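Local structure of beta sliding clamp (6AMS) at residues Q285-L290 against G313-I318. The protein probably forms a ring-shaped head-to-tail homodimer around DNA that tethers DNA polymerases and other proteins and gives them processivity. Numbering follows the deposited sequence.
Sequences QLSNGL and GGNLEI
Leu286 and Leu316 face each other as an antiparallel hydrogen-bonded pair. Each backbone N-H reaches the other residue's carbonyl. Leu286 N donates to Leu316 O at 3.0 Å, and Leu316 N returns a bond of the same length to Leu286 O. Leu286 O also takes a CA-H...O contact from Asn315 CA, so this acceptor has two partners. The two leucine side chains leave the same face of the sheet and lie in the buried interior, their CB atoms 4.3 Å apart. Val257 of strand 255-260 packs against Leu286 there.

Gln285 and Glu317 form the neighbouring non-hydrogen-bonded pair on the other face. Their side chains run side by side and join at the ends. Gln285 NE2 donates to Glu317 OE1 at 2.8 Å in a nearly straight bond. Glu317 OE1 lies in the amide plane of Gln285, and NE2 meets it from above the carboxylate plane. The two planes are 79° apart. Glu317 OE2 has a long, weak ion pair with Arg283.

Asn288 CG stands anti to its carbonyl carbon (chi1 -70°), which carries the amide to the 313-318 side. Asn288 OD1 accepts the N-H of Gly313, 2.8 Å from Gly313 N, in a nearly straight bond of 175°. Asn315 OD1 rests 3.1 Å from Ser287 CB, a close approach of oxygen to carbon, with no hydrogen bond between them.

Ser287 to Leu290 form a type II beta turn, closed by Leu290 N to Ser287 O and by Ser287 N to Leu290 O. This turn is the tip of a beta hairpin linking strands 281-287 and 290-296. Strand 316-321 pairs with strand 281-287 as one of the two outer strands, within this chain, of a four-stranded antiparallel sheet. The sheet belongs to the C-terminal domain of the sliding clamp, one of its three domains of the DNA clamp fold.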
ATOM      1  N   GLN A 285      29.988  20.462   3.886  1.00 33.58           N
ATOM      2  CA  GLN A 285      31.067  21.419   4.019  1.00 32.69           C
ATOM      3  C   GLN A 285      30.512  22.558   4.821  1.00 32.99           C
ATOM      4  O   GLN A 285      29.608  23.276   4.374  1.00 35.72           O
ATOM      5  CB  GLN A 285      31.577  21.886   2.671  1.00 35.43           C
ATOM      6  CG  GLN A 285      32.409  20.810   1.986  1.00 36.92           C
ATOM      7  CD  GLN A 285      32.967  21.250   0.661  1.00 39.23           C
ATOM      8  OE1 GLN A 285      32.307  21.973  -0.071  1.00 42.68           O
ATOM      9  NE2 GLN A 285      34.185  20.868   0.365  1.00 41.04           N
ATOM     10  N   LEU A 286      31.020  22.665   6.045  1.00 34.49           N
ATOM     11  CA  LEU A 286      30.538  23.628   6.997  1.00 35.01           C
ATOM     12  C   LEU A 286      31.566  24.748   7.086  1.00 36.65           C
ATOM     13  O   LEU A 286      32.776  24.513   7.188  1.00 36.46           O
ATOM     14  CB  LEU A 286      30.336  22.962   8.365  1.00 32.72           C
ATOM     15  CG  LEU A 286      29.804  23.858   9.467  1.00 30.25           C
ATOM     16  CD1 LEU A 286      28.362  24.244   9.244  1.00 29.34           C
ATOM     17  CD2 LEU A 286      29.939  23.155  10.796  1.00 30.92           C
ATOM     18  N   SER A 287      31.062  25.973   7.044  1.00 39.81           N
ATOM     19  CA  SER A 287      31.871  27.164   7.256  1.00 41.52           C
ATOM     20  C   SER A 287      30.964  28.196   7.880  1.00 42.71           C
ATOM     21  O   SER A 287      29.744  27.991   7.991  1.00 42.26           O
ATOM     22  CB  SER A 287      32.429  27.670   5.918  1.00 42.29           C
ATOM     23  OG  SER A 287      31.362  27.960   5.028  1.00 45.40           O
ATOM     24  N   ASN A 288      31.560  29.303   8.288  1.00 46.57           N
ATOM     25  CA  ASN A 288      30.829  30.382   8.970  1.00 45.99           C
ATOM     26  C   ASN A 288      29.516  30.715   8.259  1.00 45.89           C
ATOM     27  O   ASN A 288      29.504  31.085   7.083  1.00 51.59           O
ATOM     28  CB  ASN A 288      31.730  31.612   9.114  1.00 46.12           C
ATOM     29  CG  ASN A 288      32.867  31.395  10.129  1.00 45.16           C
ATOM     30  OD1 ASN A 288      32.827  30.508  11.008  1.00 39.84           O
ATOM     31  ND2 ASN A 288      33.910  32.189   9.991  1.00 47.46           N
ATOM     32  N   GLY A 289      28.428  30.507   8.996  1.00 46.22           N
ATOM     33  CA  GLY A 289      27.078  30.755   8.538  1.00 48.68           C
ATOM     34  C   GLY A 289      26.678  30.059   7.256  1.00 53.50           C
ATOM     35  O   GLY A 289      25.857  30.594   6.514  1.00 57.67           O
ATOM     36  N   LEU A 290      27.190  28.852   7.023  1.00 52.38           N
ATOM     37  CA  LEU A 290      26.917  28.170   5.763  1.00 51.40           C
ATOM     38  C   LEU A 290      27.160  26.652   5.794  1.00 45.83           C
ATOM     39  O   LEU A 290      28.226  26.192   6.218  1.00 42.20           O
ATOM     40  CB  LEU A 290      27.772  28.808   4.661  1.00 53.77           C
ATOM     41  CG  LEU A 290      27.441  28.406   3.201  1.00 55.19           C
ATOM     42  CD1 LEU A 290      26.116  29.000   2.731  1.00 53.88           C
ATOM     43  CD2 LEU A 290      28.567  28.789   2.246  1.00 53.54           C
ATOM     44  N   GLY A 313      33.056  29.188  13.415  1.00 36.58           N
ATOM     45  CA  GLY A 313      34.231  28.402  13.754  1.00 36.35           C
ATOM     46  C   GLY A 313      34.924  27.832  12.552  1.00 34.64           C
ATOM     47  O   GLY A 313      34.612  28.183  11.436  1.00 35.50           O
ATOM     48  N   GLY A 314      35.860  26.927  12.809  1.00 37.75           N
ATOM     49  CA  GLY A 314      36.672  26.287  11.773  1.00 37.69           C
ATOM     50  C   GLY A 314      35.862  25.547  10.726  1.00 37.11           C
ATOM     51  O   GLY A 314      34.741  25.079  10.981  1.00 34.14           O
ATOM     52  N   ASN A 315      36.432  25.466   9.528  1.00 38.21           N
ATOM     53  CA  ASN A 315      35.820  24.729   8.434  1.00 43.70           C
ATOM     54  C   ASN A 315      35.809  23.251   8.772  1.00 46.36           C
ATOM     55  O   ASN A 315      36.715  22.767   9.450  1.00 54.31           O
ATOM     56  CB  ASN A 315      36.576  24.939   7.114  1.00 43.84           C
ATOM     57  CG  ASN A 315      36.304  26.290   6.489  1.00 48.87           C
ATOM     58  OD1 ASN A 315      35.338  26.983   6.826  1.00 51.99           O
ATOM     59  ND2 ASN A 315      37.211  26.702   5.607  1.00 45.88           N
ATOM     60  N   LEU A 316      34.815  22.550   8.249  1.00 43.26           N
ATOM     61  CA  LEU A 316      34.684  21.137   8.504  1.00 39.66           C
ATOM     62  C   LEU A 316      34.038  20.360   7.370  1.00 38.19           C
ATOM     63  O   LEU A 316      32.885  20.580   7.036  1.00 35.79           O
ATOM     64  CB  LEU A 316      33.874  20.921   9.779  1.00 37.15           C
ATOM     65  CG  LEU A 316      33.380  19.501  10.015  1.00 35.67           C
ATOM     66  CD1 LEU A 316      34.537  18.594  10.383  1.00 35.88           C
ATOM     67  CD2 LEU A 316      32.312  19.480  11.093  1.00 35.85           C
ATOM     68  N   GLU A 317      34.817  19.486   6.751  1.00 41.04           N
ATOM     69  CA  GLU A 317      34.296  18.591   5.738  1.00 46.45           C
ATOM     70  C   GLU A 317      33.988  17.271   6.426  1.00 44.66           C
ATOM     71  O   GLU A 317      34.843  16.713   7.110  1.00 45.72           O
ATOM     72  CB  GLU A 317      35.286  18.368   4.598  1.00 47.67           C
ATOM     73  CG  GLU A 317      34.580  18.008   3.289  1.00 50.55           C
ATOM     74  CD  GLU A 317      35.402  18.273   2.029  1.00 53.98           C
ATOM     75  OE1 GLU A 317      35.989  19.378   1.886  1.00 61.02           O
ATOM     76  OE2 GLU A 317      35.444  17.399   1.160  1.00 55.46           O
ATOM     77  N   ILE A 318      32.773  16.768   6.261  1.00 43.14           N
ATOM     78  CA  ILE A 318      32.372  15.537   6.924  1.00 37.31           C
ATOM     79  C   ILE A 318      31.307  14.780   6.134  1.00 35.60           C
ATOM     80  O   ILE A 318      30.462  15.371   5.496  1.00 37.02           O
ATOM     81  CB  ILE A 318      31.892  15.851   8.359  1.00 36.02           C
ATOM     82  CG1 ILE A 318      31.754  14.587   9.206  1.00 36.86           C
ATOM     83  CG2 ILE A 318      30.613  16.662   8.339  1.00 34.80           C
ATOM     84  CD1 ILE A 318      31.667  14.852  10.684  1.00 39.10           C
TER